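Local coordinates for periplasmic aliphatic sulphonates-binding protein (Escherichia coli, PDB 2X26) that probably acts as the periplasmic binding component of an ABC-type transport system that takes up aliphatic sulfonates, at residues Y188-R192 / P193-K197; V278-R281 / Q282-Q286; Q44-E47 / A48-V51; I65-A69 / A70-L74; M231-A235 / P236-S240. All blocks are in the same frame, centred on the assembly; numbering follows the deposited sequence.

Interaction 1: Y188-R192 / P193-K197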
# COMPACT_ATOMS: atom_id res chain seq x y z
N TYR A 188 0.46 -0.53 -6.70
CA TYR A 188 1.29 -1.62 -7.18
C TYR A 188 2.31 -0.96 -8.06
O TYR A 188 1.96 -0.07 -8.83
CB TYR A 188 0.46 -2.60 -8.01
CG TYR A 188 -0.49 -3.32 -7.11
CD1 TYR A 188 -1.72 -2.75 -6.78
CD2 TYR A 188 -0.11 -4.53 -6.53
CE1 TYR A 188 -2.58 -3.43 -5.91
CE2 TYR A 188 -0.96 -5.21 -5.66
CZ TYR A 188 -2.19 -4.64 -5.35
OH TYR A 188 -3.04 -5.30 -4.48
N LEU A 189 3.58 -1.34 -7.85
CA LEU A 189 4.69 -0.80 -8.63
C LEU A 189 5.52 -1.87 -9.32
O LEU A 189 5.63 -3.02 -8.84
CB LEU A 189 5.59 0.07 -7.73
CG LEU A 189 4.86 1.37 -7.24
CD1 LEU A 189 4.38 1.09 -5.83
CD2 LEU A 189 5.78 2.55 -7.32
N ALA A 190 6.13 -1.49 -10.43
CA ALA A 190 7.07 -2.35 -11.15
C ALA A 190 8.15 -1.51 -11.75
O ALA A 190 8.00 -0.33 -11.86
CB ALA A 190 6.35 -3.10 -12.26
N ALA A 191 9.25 -2.14 -12.18
CA ALA A 191 10.19 -1.44 -13.05
C ALA A 191 9.58 -1.20 -14.43
O ALA A 191 8.83 -2.05 -14.96
CB ALA A 191 11.49 -2.23 -13.16
N ARG A 192 9.87 -0.03 -15.01
CA ARG A 192 9.25 0.29 -16.28
C ARG A 192 9.50 -0.73 -17.40
O ARG A 192 8.57 -1.09 -18.13
CB ARG A 192 9.56 1.72 -16.70
CG ARG A 192 8.82 2.16 -17.97
CD ARG A 192 9.40 3.47 -18.49
NE ARG A 192 9.58 4.43 -17.40
CZ ARG A 192 8.68 5.34 -17.07
NH1 ARG A 192 7.52 5.40 -17.74
NH2 ARG A 192 8.92 6.17 -16.04
N PRO A 193 10.72 -1.27 -17.52
CA PRO A 193 10.93 -2.19 -18.63
C PRO A 193 10.11 -3.45 -18.46
O PRO A 193 9.62 -4.01 -19.46
CB PRO A 193 12.44 -2.51 -18.52
CG PRO A 193 13.01 -1.34 -17.93
CD PRO A 193 12.00 -0.91 -16.88
N TYR A 194 9.90 -3.90 -17.21
CA TYR A 194 9.12 -5.12 -16.98
C TYR A 194 7.66 -4.88 -17.30
O TYR A 194 7.02 -5.76 -17.84
CB TYR A 194 9.20 -5.59 -15.52
CG TYR A 194 8.61 -6.95 -15.21
CD1 TYR A 194 9.38 -8.11 -15.33
CD2 TYR A 194 7.28 -7.09 -14.77
CE1 TYR A 194 8.86 -9.38 -15.03
CE2 TYR A 194 6.74 -8.38 -14.49
CZ TYR A 194 7.54 -9.51 -14.60
OH TYR A 194 7.04 -10.77 -14.28
N ALA A 195 7.15 -3.71 -16.93
CA ALA A 195 5.76 -3.38 -17.19
C ALA A 195 5.54 -3.27 -18.73
O ALA A 195 4.53 -3.78 -19.24
CB ALA A 195 5.41 -2.09 -16.50
N GLU A 196 6.49 -2.63 -19.42
CA GLU A 196 6.34 -2.43 -20.87
C GLU A 196 6.45 -3.73 -21.66
O GLU A 196 5.72 -3.91 -22.66
CB GLU A 196 7.30 -1.35 -21.37
CG GLU A 196 6.90 0.05 -20.88
CD GLU A 196 5.76 0.63 -21.70
OE1 GLU A 196 5.63 0.25 -22.88
OE2 GLU A 196 5.01 1.48 -21.16
N LYS A 197 7.32 -4.63 -21.21
CA LYS A 197 7.53 -5.93 -21.83
C LYS A 197 6.38 -6.88 -21.54
O LYS A 197 6.11 -7.78 -22.34
CB LYS A 197 8.80 -6.56 -21.26
CG LYS A 197 9.09 -7.90 -21.89
CD LYS A 197 10.53 -8.29 -21.80
CE LYS A 197 10.92 -9.06 -23.08
NZ LYS A 197 12.30 -9.63 -23.00
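Ala191 and Ala195 mark the corner where strand 186-191 turns into helix 192-197, the two short axes standing 94° apart. Ala191, at the N-cap position, offers its carbonyl to the first turn: Ala195 N reaches Ala191 O at 3.1 Å, and Tyr194 N adds a weak bond to the same oxygen. One residue on, Glu196 N meets Arg192 O at 2.9 Å. Pro193 suits this first turn because its missing N-H is not needed there, and its ring carbon CD rests 4.0 Å from Ala191 CB. In the angle between strand and helix two methyl groups face each other, Ala190 CB lying 4.5 Å from Ala195 CB; small residues let the chain turn sharply, and Ala195 also packs on Val77 of the neighbouring strand 74-80. Arg192 and Glu196, one turn apart, run side by side in the same direction, with guanidinium and carboxylate planes 22° apart. Their charged ends do not touch: in the modelled conformer, one of two for the glutamate, Arg192 NH1 is 5.8 Å from Glu196 OE2. Arg192 instead bends at its third torsion (-46°) and carries NH2 to the carboxylate of Asp73, in a salt bridge, and to Gln282 O. The pair therefore probably attracts only diffusely; backbone bonds close the turn, while the arginine spends its charge on tying the start of the helix to neighbouring loops.

Interaction 2: V278-R281 / Q282-Q286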
# COMPACT_ATOMS: atom_id res chain seq x y z
N VAL A 278 9.07 15.64 -7.17
CA VAL A 278 9.02 14.53 -8.13
C VAL A 278 7.95 14.88 -9.18
O VAL A 278 7.01 15.59 -8.89
CB VAL A 278 8.68 13.17 -7.43
CG1 VAL A 278 8.70 11.97 -8.43
CG2 VAL A 278 9.64 12.91 -6.30
N ASP A 279 8.10 14.38 -10.40
CA ASP A 279 7.04 14.51 -11.39
C ASP A 279 6.23 13.20 -11.35
O ASP A 279 6.54 12.26 -12.08
CB ASP A 279 7.67 14.69 -12.78
CG ASP A 279 6.62 14.92 -13.87
OD1 ASP A 279 5.40 14.88 -13.57
OD2 ASP A 279 7.02 15.17 -15.04
N ILE A 280 5.20 13.12 -10.49
CA ILE A 280 4.51 11.84 -10.32
C ILE A 280 3.94 11.30 -11.64
O ILE A 280 3.99 10.09 -11.89
CB ILE A 280 3.35 11.92 -9.26
CG1 ILE A 280 3.95 12.22 -7.87
CG2 ILE A 280 2.40 10.63 -9.29
CD1 ILE A 280 4.88 11.11 -7.41
N ARG A 281 3.40 12.20 -12.48
CA ARG A 281 2.79 11.75 -13.71
C ARG A 281 3.76 11.03 -14.64
O ARG A 281 3.33 10.15 -15.37
CB ARG A 281 2.10 12.89 -14.44
CG ARG A 281 0.82 13.33 -13.70
CD ARG A 281 0.45 14.71 -14.15
NE ARG A 281 -0.69 15.27 -13.45
CZ ARG A 281 -0.62 16.07 -12.39
NH1 ARG A 281 0.55 16.37 -11.85
NH2 ARG A 281 -1.73 16.56 -11.87
N GLN A 282 5.05 11.37 -14.60
CA GLN A 282 6.07 10.70 -15.43
C GLN A 282 6.24 9.21 -15.03
O GLN A 282 6.68 8.38 -15.85
CB GLN A 282 7.42 11.47 -15.30
CG GLN A 282 8.56 11.09 -16.30
CD GLN A 282 9.39 9.84 -15.95
OE1 GLN A 282 9.62 9.50 -14.76
NE2 GLN A 282 9.85 9.15 -17.00
N ARG A 283 5.85 8.89 -13.78
CA ARG A 283 5.98 7.55 -13.22
C ARG A 283 4.70 6.73 -13.33
O ARG A 283 4.66 5.63 -12.79
CB ARG A 283 6.42 7.61 -11.74
CG ARG A 283 7.76 8.31 -11.48
CD ARG A 283 8.93 7.58 -12.14
NE ARG A 283 10.18 7.83 -11.39
CZ ARG A 283 10.90 8.95 -11.46
NH1 ARG A 283 10.49 9.97 -12.21
NH2 ARG A 283 12.02 9.06 -10.75
N ILE A 284 3.66 7.26 -13.98
CA ILE A 284 2.41 6.52 -14.16
C ILE A 284 2.50 5.64 -15.41
O ILE A 284 2.85 6.13 -16.49
CB ILE A 284 1.19 7.48 -14.10
CG1 ILE A 284 1.00 7.92 -12.65
CG2 ILE A 284 -0.08 6.78 -14.56
CD1 ILE A 284 0.05 9.02 -12.45
N TRP A 285 2.29 4.33 -15.25
CA TRP A 285 2.27 3.41 -16.38
C TRP A 285 0.91 3.45 -17.04
O TRP A 285 -0.13 3.25 -16.36
CB TRP A 285 2.64 2.00 -15.95
CG TRP A 285 2.62 0.94 -17.06
CD1 TRP A 285 3.42 0.90 -18.15
CD2 TRP A 285 1.74 -0.20 -17.15
NE1 TRP A 285 3.10 -0.20 -18.94
CE2 TRP A 285 2.08 -0.89 -18.34
CE3 TRP A 285 0.71 -0.70 -16.34
CZ2 TRP A 285 1.43 -2.08 -18.74
CZ3 TRP A 285 0.04 -1.88 -16.72
CH2 TRP A 285 0.40 -2.56 -17.93
N GLN A 286 0.91 3.81 -18.33
CA GLN A 286 -0.27 3.67 -19.17
C GLN A 286 -0.36 2.21 -19.62
O GLN A 286 0.57 1.70 -20.28
CB GLN A 286 -0.18 4.62 -20.37
CG GLN A 286 -0.12 6.09 -19.96
CD GLN A 286 -1.46 6.59 -19.42
OE1 GLN A 286 -2.43 6.68 -20.17
NE2 GLN A 286 -1.51 6.93 -18.12
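Arg283 N donates to Ile280 O at 2.9 Å, the middle one of three consecutive backbone bonds that each join a residue to the third one before it. Before it, Gln282 N reaches Asp279 O at 3.1 Å; after it, Ile284 N reaches Arg281 O at 3.2 Å, the straightest of the three at 164°. In all of them the donor stands well above the plane of the carbonyl, as the tight winding of the chain imposes. On the outer side, the Asp279 and Gln282 side chains cross at about a right angle. The first torsion of Asp279 (-176°) sets its carboxylate against the aliphatic root of the glutamine, OD2 lying 3.7 Å from Gln282 CB. Both residues are exposed, a natural place for polar groups. Gln282 OE1 is also approached by Arg283 NH1, though that bond is weak. Arg283 is more firmly engaged through NH2, which bonds to Ala72 O. On the side facing helix 255-270 the isoleucines meet: Ile280 CG2 lies 4.3 Å from Ile284 CD1, while Ile284 CG1 rests 3.8 Å from Ile280 O. Branched isoleucines fit here because one covers Tyr76 and Gln261 and the other Ala258 of helix 255-270. Beyond the turn, Arg283 and Trp285 make backbone hydrogen bonds with Tyr76, so the chain passes along strand 74-80, the outermost strand of its sheet. Consecutive i to i+3 backbone bonds are the signature of a 3-10 turn, here set in the loop that follows helix 255-270.

Interaction 3: Q44-E47 / A48-V51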
# COMPACT_ATOMS: atom_id res chain seq x y z
N GLN A 44 11.83 -1.10 2.25
CA GLN A 44 12.68 -2.26 1.98
C GLN A 44 12.26 -2.96 0.69
O GLN A 44 13.12 -3.40 -0.11
CB GLN A 44 12.61 -3.27 3.13
CG GLN A 44 13.25 -2.75 4.42
CD GLN A 44 12.26 -2.05 5.36
OE1 GLN A 44 11.42 -1.26 4.94
NE2 GLN A 44 12.40 -2.32 6.68
N MET A 45 10.95 -3.07 0.44
CA MET A 45 10.47 -3.71 -0.80
C MET A 45 10.93 -2.90 -2.00
O MET A 45 11.34 -3.45 -3.04
CB MET A 45 8.93 -3.86 -0.81
CG MET A 45 8.33 -4.52 -2.09
SD MET A 45 8.04 -3.36 -3.44
CE MET A 45 8.26 -4.34 -4.91
N LEU A 46 10.88 -1.58 -1.88
CA LEU A 46 11.17 -0.76 -3.07
C LEU A 46 12.67 -0.77 -3.39
O LEU A 46 13.06 -0.65 -4.54
CB LEU A 46 10.68 0.67 -2.92
CG LEU A 46 9.14 0.79 -2.93
CD1 LEU A 46 8.72 2.27 -2.80
CD2 LEU A 46 8.40 0.12 -4.11
N GLU A 47 13.48 -0.91 -2.35
CA GLU A 47 14.92 -1.14 -2.51
C GLU A 47 15.16 -2.39 -3.37
O GLU A 47 15.96 -2.38 -4.31
CB GLU A 47 15.60 -1.23 -1.13
CG GLU A 47 15.52 0.14 -0.42
CD GLU A 47 16.22 0.25 0.92
OE1 GLU A 47 16.45 -0.78 1.61
OE2 GLU A 47 16.56 1.41 1.29
N ALA A 48 14.46 -3.47 -3.05
CA ALA A 48 14.56 -4.69 -3.82
C ALA A 48 14.07 -4.49 -5.26
O ALA A 48 14.70 -4.95 -6.21
CB ALA A 48 13.75 -5.84 -3.10
N LEU A 49 12.96 -3.78 -5.42
CA LEU A 49 12.47 -3.51 -6.75
C LEU A 49 13.49 -2.74 -7.56
O LEU A 49 13.65 -2.95 -8.79
CB LEU A 49 11.13 -2.72 -6.63
CG LEU A 49 10.19 -2.79 -7.85
CD1 LEU A 49 9.72 -4.16 -8.26
CD2 LEU A 49 8.96 -1.99 -7.47
N ASN A 50 14.17 -1.80 -6.90
CA ASN A 50 15.12 -0.95 -7.56
C ASN A 50 16.48 -1.59 -7.92
O ASN A 50 17.16 -1.10 -8.80
CB ASN A 50 15.40 0.29 -6.73
CG ASN A 50 15.83 1.46 -7.60
OD1 ASN A 50 16.79 2.18 -7.31
ND2 ASN A 50 15.12 1.63 -8.69
N VAL A 51 16.85 -2.65 -7.21
CA VAL A 51 18.05 -3.42 -7.57
C VAL A 51 17.66 -4.55 -8.49
O VAL A 51 18.52 -5.21 -9.03
CB VAL A 51 18.91 -3.94 -6.35
CG1 VAL A 51 19.50 -2.79 -5.57
CG2 VAL A 51 18.11 -4.80 -5.39
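Leu46 and Leu49 make an apolar contact along one face of helix 42-51, where the helix packs beside strand 74-80 and helix 62-69. Leu46 CD2 lies 4.0 Å from Leu49 CD2, the two side chains crossing obliquely. Met45, one full turn before Leu49, brings its terminal methyl to the same branch, with CE 3.5 Å from Leu49 CD2; because the methionine was modelled in two conformers, that close approach is doubtful in detail. Leu49 has CG anti to its amide nitrogen (chi1 -158°), which carries the branch out from the helix, and CD2 is the methyl that leans back toward Leu46. Trimming Leu49 to an alanine would probably open a gap between Leu46 and Leu74. Backbone bonds of the regular i to i+4 kind set this spacing: Leu49 N meets Met45 O at 2.9 Å, and Asn50 N meets Leu46 O at 2.9 Å. The bare methyl of Ala48 lets the helix lie close against Phe39. Glu47 is exposed, and its carboxylate can meet solvent; Asn50 lies at the border and touches Ala72 and Leu74, while the CG2 methyl of Val51 covers Glu47 O at 3.4 Å. Leucines and methionine inward, mostly polar groups outward: this is an amphipathic helix flanking the sheet of an alpha/beta domain, as in other periplasmic binding proteins.

Interaction 4: I65-A69 / A70-L74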
# COMPACT_ATOMS: atom_id res chain seq x y z
N ILE A 65 7.12 7.73 -3.01
CA ILE A 65 7.58 9.13 -3.14
C ILE A 65 9.05 9.20 -2.74
O ILE A 65 9.88 9.82 -3.45
CB ILE A 65 6.73 10.08 -2.25
CG1 ILE A 65 5.30 10.07 -2.73
CG2 ILE A 65 7.36 11.51 -2.27
CD1 ILE A 65 4.25 10.79 -1.77
N PHE A 66 9.40 8.57 -1.62
CA PHE A 66 10.85 8.51 -1.23
C PHE A 66 11.75 7.89 -2.30
O PHE A 66 12.80 8.44 -2.63
CB PHE A 66 11.03 7.74 0.08
CG PHE A 66 10.62 8.49 1.27
CD1 PHE A 66 11.54 9.14 2.06
CD2 PHE A 66 9.28 8.54 1.63
CE1 PHE A 66 11.14 9.84 3.17
CE2 PHE A 66 8.88 9.24 2.76
CZ PHE A 66 9.81 9.90 3.52
N ALA A 67 11.33 6.76 -2.86
CA ALA A 67 12.17 6.09 -3.88
C ALA A 67 12.29 6.94 -5.16
O ALA A 67 13.36 7.10 -5.75
CB ALA A 67 11.58 4.65 -4.19
N GLN A 68 11.18 7.55 -5.58
CA GLN A 68 11.19 8.25 -6.84
C GLN A 68 11.95 9.55 -6.66
O GLN A 68 12.65 10.01 -7.58
CB GLN A 68 9.75 8.43 -7.39
CG GLN A 68 9.13 6.98 -7.66
CD GLN A 68 7.60 6.96 -7.83
OE1 GLN A 68 6.87 7.90 -7.42
NE2 GLN A 68 7.11 5.88 -8.43
N ALA A 69 11.85 10.14 -5.48
CA ALA A 69 12.55 11.40 -5.24
C ALA A 69 14.06 11.18 -5.33
O ALA A 69 14.83 12.12 -5.61
CB ALA A 69 12.18 11.95 -3.88
N ALA A 70 14.46 9.96 -5.04
CA ALA A 70 15.90 9.53 -5.18
C ALA A 70 16.30 9.05 -6.58
O ALA A 70 17.39 8.46 -6.76
CB ALA A 70 16.21 8.46 -4.17
N GLY A 71 15.42 9.24 -7.54
CA GLY A 71 15.75 8.87 -8.91
C GLY A 71 15.31 7.46 -9.33
O GLY A 71 15.52 7.12 -10.49
N ALA A 72 14.66 6.67 -8.49
CA ALA A 72 14.22 5.35 -8.95
C ALA A 72 13.18 5.51 -10.05
O ALA A 72 12.31 6.42 -9.99
CB ALA A 72 13.74 4.48 -7.82
N ASP A 73 13.29 4.70 -11.09
CA ASP A 73 12.38 4.84 -12.24
C ASP A 73 11.17 3.90 -12.09
O ASP A 73 10.56 3.49 -13.08
CB ASP A 73 13.11 4.58 -13.57
CG ASP A 73 12.26 4.96 -14.81
OD1 ASP A 73 11.33 5.81 -14.73
OD2 ASP A 73 12.53 4.38 -15.89
N LEU A 74 10.78 3.63 -10.87
CA LEU A 74 9.68 2.67 -10.62
C LEU A 74 8.34 3.26 -10.98
O LEU A 74 8.08 4.41 -10.63
CB LEU A 74 9.66 2.34 -9.16
CG LEU A 74 11.01 1.90 -8.66
CD1 LEU A 74 10.86 1.67 -7.14
CD2 LEU A 74 11.46 0.61 -9.37
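Ala67 O draws in an amide from five residues further on, Ala72 N at 3.1 Å and 156°, while Ala70 N adds a weak bond to the same oxygen. Inside that long loop, Gly71 N closes a shorter one on Gln68 O at 2.9 Å, approaching from well above the carbonyl plane. Together the two bonds form a Schellman motif that ends helix 62-69, with Gly71 as its C-prime residue. Its phi of 93° reverses the chain, and a side chain there would be pressed against the carbonyl oxygen of Ala70, which explains the glycine. The apolar half of the motif is present too: Ala67 CB lies 4.2 Å from Ala72 CB, small methyls that allow the turn to fold closely, and Leu74 brings CD1 to 4.3 Å from Ala67 CB. Across the turn Gln68 reaches farther. With its chain extended beyond CG, its amide NE2 donates to Leu74 O at 2.8 Å, the donor standing above the carbonyl plane by 38°. A leucine in place of Gln68 would probably leave Leu74 O, at the start of strand 74-80, without this amide donor. Gln68 suits the buried spot because its amide can serve two partners, OE1 accepting a weak bond from Tyr76 OH. Next to it in the chain, Ala69 packs on Val278.

Interaction 5: M231-A235 / P236-S240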
# COMPACT_ATOMS: atom_id res chain seq x y z
N MET A 231 -1.01 -12.90 9.80
CA MET A 231 -0.66 -11.71 10.54
C MET A 231 -0.28 -11.98 11.96
O MET A 231 0.32 -11.12 12.59
CB MET A 231 -1.81 -10.68 10.53
CG MET A 231 -2.05 -10.17 9.14
SD MET A 231 -3.17 -8.75 9.28
CE MET A 231 -3.25 -8.18 7.62
N GLY A 232 -0.64 -13.17 12.47
CA GLY A 232 -0.42 -13.51 13.86
C GLY A 232 -1.26 -12.72 14.83
O GLY A 232 -0.76 -12.29 15.89
N LEU A 233 -2.53 -12.48 14.49
CA LEU A 233 -3.42 -11.67 15.33
C LEU A 233 -4.70 -12.42 15.67
O LEU A 233 -5.10 -13.29 14.89
CB LEU A 233 -3.78 -10.36 14.57
CG LEU A 233 -2.67 -9.32 14.40
CD1 LEU A 233 -3.13 -8.18 13.53
CD2 LEU A 233 -2.17 -8.80 15.70
N PRO A 234 -5.40 -12.05 16.77
CA PRO A 234 -6.69 -12.71 17.06
C PRO A 234 -7.73 -12.51 15.97
O PRO A 234 -7.79 -11.43 15.35
CB PRO A 234 -7.17 -12.04 18.36
CG PRO A 234 -5.97 -11.43 18.96
CD PRO A 234 -5.04 -11.08 17.84
N ALA A 235 -8.53 -13.54 15.71
CA ALA A 235 -9.67 -13.42 14.78
C ALA A 235 -10.52 -12.15 14.95
O ALA A 235 -10.83 -11.50 13.94
CB ALA A 235 -10.57 -14.68 14.83
N PRO A 236 -10.96 -11.79 16.20
CA PRO A 236 -11.74 -10.53 16.25
C PRO A 236 -10.98 -9.28 15.79
O PRO A 236 -11.61 -8.32 15.32
CB PRO A 236 -12.12 -10.41 17.73
CG PRO A 236 -12.13 -11.88 18.22
CD PRO A 236 -10.91 -12.44 17.52
N VAL A 237 -9.67 -9.24 15.97
CA VAL A 237 -8.87 -8.11 15.45
C VAL A 237 -8.92 -8.06 13.91
O VAL A 237 -9.11 -6.98 13.31
CB VAL A 237 -7.41 -8.17 15.99
CG1 VAL A 237 -6.55 -7.07 15.36
CG2 VAL A 237 -7.45 -7.99 17.52
N ILE A 238 -8.82 -9.23 13.28
CA ILE A 238 -8.91 -9.38 11.80
C ILE A 238 -10.31 -8.98 11.33
O ILE A 238 -10.44 -8.34 10.26
CB ILE A 238 -8.61 -10.80 11.34
CG1 ILE A 238 -7.19 -11.21 11.77
CG2 ILE A 238 -8.76 -10.97 9.82
CD1 ILE A 238 -6.12 -10.23 11.32
N ALA A 239 -11.34 -9.39 12.07
CA ALA A 239 -12.72 -9.02 11.70
C ALA A 239 -12.88 -7.49 11.62
O ALA A 239 -13.42 -6.96 10.65
CB ALA A 239 -13.71 -9.60 12.70
N SER A 240 -12.42 -6.79 12.68
CA SER A 240 -12.42 -5.32 12.76
C SER A 240 -11.59 -4.75 11.61
O SER A 240 -12.02 -3.81 10.93
CB SER A 240 -11.82 -4.90 14.09
OG SER A 240 -11.87 -3.49 14.29
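Ile238 CD1 touches both Met231 SD (3.9 Å), at the end of helix 220-231, and Leu233 CB (4.0 Å). The isoleucine reaches them with CG1 anti to its carbonyl carbon (chi1 -60°), and it also packs against Ile224 and Leu227 of helix 220-231. Beside it Leu233 CD1 meets Val237 CG1 at 4.0 Å, methyl against methyl. The unbranched methionine, extended beyond CG, is long enough to bring its sulfur to the isoleucine. Contact between Leu233, just before the N-cap residue Pro234, and Ile238, in the first turn, is a hydrophobic staple. Immediately upstream, Gly232, with a positive phi of 69°, is the C-prime residue of the Schellman motif that ends helix 220-231, and this lets one helix follow the other after only a short turn. Pro234 and Val237 lie side by side and point the same way, Pro234 CD being 3.9 Å from Val237 CG2. Further out, Pro236 lodges in the first turn, where no N-H is required, its CD 3.5 Å from Ala235 CB. At the polar edge Pro234 O accepts Ile238 N at 3.2 Å, with a weak second bond from Val237 N. Ala239 N follows onto Ala235 O at 2.9 Å. One residue later, Ser240 OG is hydrogen-bonded to Ser164 OG of helix 162-169.

Overall arrangement
Along the chain the order is interaction 3, interaction 4, interaction 1, interaction 5 and interaction 2. The first three and the last gather round one five-stranded sheet, their centres 11 to 18 Å apart. Leu49 packs on Leu74, and the turn 70-74 is held by arginines from both interaction 1 and interaction 2. Strands 74-80 and 186-191 lie side by side there, in the 2-1-3-5-4 order of type II periplasmic binding proteins. Late chain segments thus return to a sheet built mainly from the early chain, and four of the contacts hold together one domain of the two-sheet fold. Interaction 5 stands apart, its centre 29 to 36 Å from the others, packing on helix 162-169, which follows a strand of the second sheet.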